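Local coordinates for fatty acid synthase 1, isoform A (Drosophila melanogaster, PDB 6FN6), which probably builds long-chain saturated fatty acids from acetyl-CoA and malonyl-CoA with NADPH, and is represented here by its modifying dehydratase, enoylreductase and ketoreductase region, at residues K521-K524 with T530-R533; T737-K742 with E746-R751. One frame throughout, in Å; residues are numbered along the deposited sequence.

In the fold
The two contacts belong to different Rossmann-type parts of the modifying region and do not meet: their centres are 88 Å apart, their nearest atoms about 78 Å, on opposite sides of the chain's centre. Contact 1, in the pseudo-ketoreductase, lies about 51 Å from that centre and ties the loop after strand 512-517 to helix 530-536. Contact 2, about 43 Å from it, joins strand 734-739 to helix 742-751 in the zinc-binding-dehydrogenase-type domain, consistent with the enoylreductase. Each links a strand or the loop after it to the following helix. Both lie away from H24 and D175, the predicted dehydratase catalytic pair.

Contact 1: K521-K524 with T530-R533; sequences KAEK and TLYR
The backbones of the loop 521-524 and the helical segment 530-533 come closest at E523 and L531, whose CA atoms are 7.8 Å apart. Y532 carries the contact: its hydroxyl donates a hydrogen bond to the main-chain carbonyl of E523, with OH 2.5 Å from O, a length not to be read closely at this resolution. The carbonyl O of E523 meets the ring at its edge, near the ring plane. CG of Y532 stands anti to the carbonyl carbon (chi1 -66°), which turns the ring to bring OH to the E523 carbonyl. The K524 carbonyl comes at the ring obliquely, its O 3.5 Å from CE1 of Y532, while CB of E523 lies 4.0 Å from that same CE1. The E523 chain bends at chi2 (80°) and crosses L531 at about a right angle, and its OE1 lies beside the methyl CD2 of L531, a plain van der Waals neighbour. A phenylalanine in place of Y532 would probably leave the E523 carbonyl without this donor and the loop less firmly held to the helix. Y532 also packs on V515 and V517 of strand 512-517, and the L531 carbonyl accepts a weak hydrogen bond from the indole of W550 on strand 549-557. Helix 530-536 lies between the parallel neighbouring strands 512-517 and 542-546 in the chain, consistent with a Rossmann-type crossover in the pseudo-ketoreductase.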
ATOM      1  N   LYS A 521      17.721   6.499  86.327  1.00123.71           N
ATOM      2  CA  LYS A 521      18.173   7.145  87.555  1.00120.59           C
ATOM      3  C   LYS A 521      17.611   8.564  87.599  1.00116.70           C
ATOM      4  O   LYS A 521      18.164   9.486  86.998  1.00117.65           O
ATOM      5  CB  LYS A 521      19.702   7.145  87.660  1.00117.30           C
ATOM      6  CG  LYS A 521      20.414   7.891  86.557  1.00112.92           C
ATOM      7  CD  LYS A 521      21.773   7.283  86.267  1.00112.23           C
ATOM      8  CE  LYS A 521      22.369   7.844  84.989  1.00114.27           C
ATOM      9  NZ  LYS A 521      23.691   7.232  84.679  1.00117.24           N
ATOM     10  N   ALA A 522      16.498   8.724  88.300  1.00 81.78           N
ATOM     11  CA  ALA A 522      15.838  10.016  88.415  1.00 80.87           C
ATOM     12  C   ALA A 522      14.855   9.958  89.573  1.00 78.55           C
ATOM     13  O   ALA A 522      14.456   8.872  89.993  1.00 76.17           O
ATOM     14  CB  ALA A 522      15.131  10.378  87.118  1.00 86.39           C
ATOM     15  N   GLU A 523      14.467  11.118  90.092  1.00131.30           N
ATOM     16  CA  GLU A 523      13.548  11.154  91.222  1.00118.82           C
ATOM     17  C   GLU A 523      12.303  10.365  90.851  1.00115.81           C
ATOM     18  O   GLU A 523      11.771  10.517  89.750  1.00113.29           O
ATOM     19  CB  GLU A 523      13.173  12.592  91.594  1.00117.87           C
ATOM     20  CG  GLU A 523      14.314  13.429  92.151  1.00120.03           C
ATOM     21  CD  GLU A 523      15.228  13.979  91.071  1.00119.85           C
ATOM     22  OE1 GLU A 523      15.027  13.637  89.887  1.00119.00           O
ATOM     23  OE2 GLU A 523      16.144  14.757  91.409  1.00119.38           O
ATOM     24  N   LYS A 524      11.842   9.521  91.767  1.00105.62           N
ATOM     25  CA  LYS A 524      10.668   8.703  91.507  1.00106.09           C
ATOM     26  C   LYS A 524       9.526   9.633  91.144  1.00101.03           C
ATOM     27  O   LYS A 524       9.543  10.809  91.508  1.00103.46           O
ATOM     28  CB  LYS A 524      10.303   7.856  92.729  1.00111.43           C
ATOM     29  CG  LYS A 524      11.420   6.951  93.226  1.00117.90           C
ATOM     30  CD  LYS A 524      11.838   5.935  92.177  1.00119.20           C
ATOM     31  CE  LYS A 524      12.906   4.999  92.716  1.00122.01           C
ATOM     32  NZ  LYS A 524      13.309   3.978  91.715  1.00122.28           N
ATOM     33  N   THR A 530      10.093  18.742  92.954  1.00 65.52           N
ATOM     34  CA  THR A 530      10.331  20.006  92.258  1.00 70.18           C
ATOM     35  C   THR A 530      10.530  19.793  90.757  1.00 69.53           C
ATOM     36  O   THR A 530      10.168  20.644  89.941  1.00 67.47           O
ATOM     37  CB  THR A 530      11.567  20.736  92.830  1.00 73.97           C
ATOM     38  OG1 THR A 530      11.805  21.938  92.086  1.00 75.84           O
ATOM     39  CG2 THR A 530      12.809  19.851  92.762  1.00 74.91           C
ATOM     40  N   LEU A 531      11.110  18.652  90.403  1.00 79.17           N
ATOM     41  CA  LEU A 531      11.360  18.314  89.010  1.00 75.94           C
ATOM     42  C   LEU A 531      10.055  18.133  88.239  1.00 71.52           C
ATOM     43  O   LEU A 531       9.865  18.711  87.167  1.00 72.60           O
ATOM     44  CB  LEU A 531      12.198  17.035  88.933  1.00 75.56           C
ATOM     45  CG  LEU A 531      12.413  16.402  87.557  1.00 73.25           C
ATOM     46  CD1 LEU A 531      13.101  17.372  86.609  1.00 71.36           C
ATOM     47  CD2 LEU A 531      13.215  15.115  87.694  1.00 71.48           C
ATOM     48  N   TYR A 532       9.167  17.318  88.795  1.00 53.37           N
ATOM     49  CA  TYR A 532       7.915  16.961  88.141  1.00 47.38           C
ATOM     50  C   TYR A 532       6.808  18.010  88.289  1.00 51.24           C
ATOM     51  O   TYR A 532       5.991  18.180  87.386  1.00 52.90           O
ATOM     52  CB  TYR A 532       7.402  15.633  88.704  1.00 44.89           C
ATOM     53  CG  TYR A 532       8.275  14.437  88.403  1.00 42.94           C
ATOM     54  CD1 TYR A 532       9.408  14.174  89.161  1.00 44.73           C
ATOM     55  CD2 TYR A 532       7.958  13.559  87.378  1.00 42.75           C
ATOM     56  CE1 TYR A 532      10.206  13.077  88.898  1.00 44.37           C
ATOM     57  CE2 TYR A 532       8.752  12.458  87.106  1.00 42.61           C
ATOM     58  CZ  TYR A 532       9.874  12.222  87.870  1.00 43.68           C
ATOM     59  OH  TYR A 532      10.665  11.127  87.604  1.00 44.18           O
ATOM     60  N   ARG A 533       6.782  18.702  89.425  1.00 52.35           N
ATOM     61  CA  ARG A 533       5.640  19.551  89.778  1.00 54.44           C
ATOM     62  C   ARG A 533       5.367  20.641  88.740  1.00 48.69           C
ATOM     63  O   ARG A 533       4.261  20.727  88.212  1.00 47.60           O
ATOM     64  CB  ARG A 533       5.859  20.187  91.161  1.00 64.11           C
ATOM     65  CG  ARG A 533       4.589  20.770  91.790  1.00 68.59           C
ATOM     66  CD  ARG A 533       4.871  21.471  93.118  1.00 72.17           C
ATOM     67  NE  ARG A 533       5.546  22.760  92.972  1.00 75.80           N
ATOM     68  CZ  ARG A 533       4.925  23.938  92.992  1.00 81.03           C
ATOM     69  NH1 ARG A 533       3.607  24.011  93.176  1.00 82.55           N
ATOM     70  NH2 ARG A 533       5.622  25.058  92.852  1.00 82.97           N
TER

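Contact 2: T737-K742 with E746-R751; sequences TTVGSK and EFLLKR
L748 lays its CD1 methyl against CG1 of V739, 3.4 Å away, the two side chains sliding past each other in opposite directions. The CB bond of L748 points toward the strand, and chi1 -83°, with CG anti to the carbonyl carbon, sets CD1 against V739. The same CD1 also reaches T737, 4.1 Å from OG1, where the two side chains pass at a slant. T737 and V739 both turn toward L748, and all three are buried. T738 between them points away from the helix, its hydroxyl hydrogen-bonded to ND1 of H714. The backbones stay well apart here, CA of V739 lying 8.8 Å from CA of L748, so the contact is made by side chains. Beyond the strand, S741 takes the N-cap position and the helix begins at K742. Its first turn is closed by E746 N donating to K742 O at 3.0 Å, a nearly straight bond (N-H...O 163°). CG of E746 sits 3.5 Å from that same oxygen, and the chain beyond it runs out extended. The charged ends of the pair stay separate, NZ of K742 6.8 Å from OE2 of E746, too far for a salt bridge. A bound 1,2-ethanediol, probably from the crystallisation liquor, lies about 4 Å from the V739 side chain. The unit is the classic beta-alpha-beta crossover of a Rossmann fold: helix 742-751 leads from strand 734-739 to its parallel neighbour 760-762, where I760 touches T737 and V739, while I725 of helix 719-731 packs on T737 and L748.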
ATOM      1  N   THR A 737      16.081  18.050  -3.132  1.00 66.84           N
ATOM      2  CA  THR A 737      15.745  18.150  -1.714  1.00 71.35           C
ATOM      3  C   THR A 737      14.532  19.030  -1.456  1.00 69.14           C
ATOM      4  O   THR A 737      14.000  19.667  -2.364  1.00 70.31           O
ATOM      5  CB  THR A 737      16.920  18.713  -0.881  1.00 76.67           C
ATOM      6  OG1 THR A 737      17.250  20.032  -1.337  1.00 80.75           O
ATOM      7  CG2 THR A 737      18.131  17.819  -0.994  1.00 79.15           C
ATOM      8  N   THR A 738      14.106  19.044  -0.197  1.00 61.26           N
ATOM      9  CA  THR A 738      13.019  19.901   0.246  1.00 59.48           C
ATOM     10  C   THR A 738      13.399  20.567   1.569  1.00 62.54           C
ATOM     11  O   THR A 738      14.240  20.056   2.310  1.00 61.61           O
ATOM     12  CB  THR A 738      11.711  19.109   0.407  1.00 56.67           C
ATOM     13  OG1 THR A 738      11.948  17.936   1.194  1.00 55.32           O
ATOM     14  CG2 THR A 738      11.173  18.700  -0.958  1.00 55.01           C
ATOM     15  N   VAL A 739      12.779  21.707   1.857  1.00 55.44           N
ATOM     16  CA  VAL A 739      13.089  22.473   3.061  1.00 60.53           C
ATOM     17  C   VAL A 739      11.818  23.032   3.688  1.00 61.63           C
ATOM     18  O   VAL A 739      10.812  23.232   3.006  1.00 60.91           O
ATOM     19  CB  VAL A 739      14.077  23.613   2.761  1.00 68.41           C
ATOM     20  CG1 VAL A 739      15.440  23.054   2.391  1.00 72.06           C
ATOM     21  CG2 VAL A 739      13.536  24.516   1.655  1.00 70.84           C
ATOM     22  N   GLY A 740      11.871  23.268   4.995  1.00 70.02           N
ATOM     23  CA  GLY A 740      10.721  23.758   5.735  1.00 71.49           C
ATOM     24  C   GLY A 740      10.489  25.257   5.672  1.00 72.78           C
ATOM     25  O   GLY A 740       9.395  25.722   5.985  1.00 73.94           O
ATOM     26  N   SER A 741      11.494  26.020   5.253  1.00 68.14           N
ATOM     27  CA  SER A 741      11.363  27.475   5.246  1.00 72.28           C
ATOM     28  C   SER A 741      12.412  28.187   4.394  1.00 77.05           C
ATOM     29  O   SER A 741      13.319  27.563   3.840  1.00 74.60           O
ATOM     30  CB  SER A 741      11.444  28.010   6.676  1.00 74.85           C
ATOM     31  OG  SER A 741      12.722  27.767   7.236  1.00 75.60           O
ATOM     32  N   LYS A 742      12.257  29.504   4.290  1.00 91.87           N
ATOM     33  CA  LYS A 742      13.166  30.343   3.518  1.00 92.91           C
ATOM     34  C   LYS A 742      14.589  30.249   4.062  1.00 87.43           C
ATOM     35  O   LYS A 742      15.542  30.080   3.302  1.00 79.62           O
ATOM     36  CB  LYS A 742      12.695  31.801   3.546  1.00103.50           C
ATOM     37  CG  LYS A 742      11.329  32.040   2.913  1.00110.17           C
ATOM     38  CD  LYS A 742      10.825  33.460   3.176  1.00119.07           C
ATOM     39  CE  LYS A 742      11.698  34.520   2.514  1.00127.93           C
ATOM     40  NZ  LYS A 742      11.148  35.895   2.702  1.00133.34           N
ATOM     41  N   GLU A 746      18.068  28.930   2.279  1.00 82.79           N
ATOM     42  CA  GLU A 746      19.285  29.725   2.170  1.00 87.73           C
ATOM     43  C   GLU A 746      20.508  28.990   2.715  1.00 82.40           C
ATOM     44  O   GLU A 746      21.592  29.058   2.137  1.00 81.09           O
ATOM     45  CB  GLU A 746      19.112  31.050   2.917  1.00 94.43           C
ATOM     46  CG  GLU A 746      18.221  32.061   2.216  1.00100.48           C
ATOM     47  CD  GLU A 746      17.998  33.309   3.051  1.00104.88           C
ATOM     48  OE1 GLU A 746      18.009  33.201   4.295  1.00106.64           O
ATOM     49  OE2 GLU A 746      17.786  34.391   2.466  1.00107.12           O
ATOM     50  N   PHE A 747      20.328  28.291   3.831  1.00 72.25           N
ATOM     51  CA  PHE A 747      21.425  27.580   4.482  1.00 71.66           C
ATOM     52  C   PHE A 747      22.024  26.487   3.596  1.00 75.15           C
ATOM     53  O   PHE A 747      23.244  26.394   3.462  1.00 76.03           O
ATOM     54  CB  PHE A 747      20.943  26.980   5.804  1.00 67.43           C
ATOM     55  CG  PHE A 747      21.878  25.960   6.387  1.00 67.62           C
ATOM     56  CD1 PHE A 747      22.985  26.356   7.115  1.00 68.53           C
ATOM     57  CD2 PHE A 747      21.640  24.607   6.222  1.00 67.93           C
ATOM     58  CE1 PHE A 747      23.845  25.422   7.656  1.00 68.49           C
ATOM     59  CE2 PHE A 747      22.496  23.668   6.762  1.00 67.74           C
ATOM     60  CZ  PHE A 747      23.598  24.077   7.483  1.00 67.69           C
ATOM     61  N   LEU A 748      21.169  25.660   3.003  1.00 76.26           N
ATOM     62  CA  LEU A 748      21.624  24.573   2.135  1.00 78.64           C
ATOM     63  C   LEU A 748      22.378  25.091   0.916  1.00 84.40           C
ATOM     64  O   LEU A 748      23.474  24.623   0.608  1.00 87.14           O
ATOM     65  CB  LEU A 748      20.438  23.729   1.665  1.00 77.83           C
ATOM     66  CG  LEU A 748      19.897  22.636   2.584  1.00 75.12           C
ATOM     67  CD1 LEU A 748      18.670  22.007   1.952  1.00 73.83           C
ATOM     68  CD2 LEU A 748      20.952  21.574   2.854  1.00 74.99           C
ATOM     69  N   LEU A 749      21.774  26.048   0.221  1.00 78.07           N
ATOM     70  CA  LEU A 749      22.358  26.613  -0.990  1.00 80.36           C
ATOM     71  C   LEU A 749      23.808  27.028  -0.761  1.00 83.68           C
ATOM     72  O   LEU A 749      24.694  26.689  -1.548  1.00 81.10           O
ATOM     73  CB  LEU A 749      21.538  27.814  -1.463  1.00 80.47           C
ATOM     74  CG  LEU A 749      20.259  27.496  -2.248  1.00 78.03           C
ATOM     75  CD1 LEU A 749      19.455  28.764  -2.494  1.00 78.98           C
ATOM     76  CD2 LEU A 749      20.568  26.800  -3.563  1.00 80.58           C
ATOM     77  N   LYS A 750      24.039  27.762   0.322  1.00108.13           N
ATOM     78  CA  LYS A 750      25.348  28.331   0.616  1.00105.47           C
ATOM     79  C   LYS A 750      26.350  27.290   1.113  1.00 91.75           C
ATOM     80  O   LYS A 750      27.560  27.468   0.977  1.00 90.78           O
ATOM     81  CB  LYS A 750      25.206  29.439   1.665  1.00110.72           C
ATOM     82  CG  LYS A 750      24.293  30.583   1.246  1.00115.60           C
ATOM     83  CD  LYS A 750      23.897  31.444   2.436  1.00120.14           C
ATOM     84  CE  LYS A 750      22.933  32.548   2.030  1.00127.66           C
ATOM     85  NZ  LYS A 750      22.409  33.296   3.207  1.00131.44           N
ATOM     86  N   ARG A 751      25.843  26.215   1.704  1.00 78.94           N
ATOM     87  CA  ARG A 751      26.699  25.248   2.382  1.00 73.60           C
ATOM     88  C   ARG A 751      27.278  24.154   1.475  1.00 70.27           C
ATOM     89  O   ARG A 751      28.329  23.592   1.792  1.00 69.74           O
ATOM     90  CB  ARG A 751      25.934  24.596   3.536  1.00 74.68           C
ATOM     91  CG  ARG A 751      26.737  23.542   4.280  1.00 80.70           C
ATOM     92  CD  ARG A 751      26.085  23.194   5.604  1.00 85.54           C
ATOM     93  NE  ARG A 751      26.833  22.180   6.345  1.00 90.81           N
ATOM     94  CZ  ARG A 751      27.769  22.452   7.253  1.00 95.92           C
ATOM     95  NH1 ARG A 751      28.082  23.710   7.547  1.00 98.37           N
ATOM     96  NH2 ARG A 751      28.397  21.465   7.877  1.00 96.84           N
TER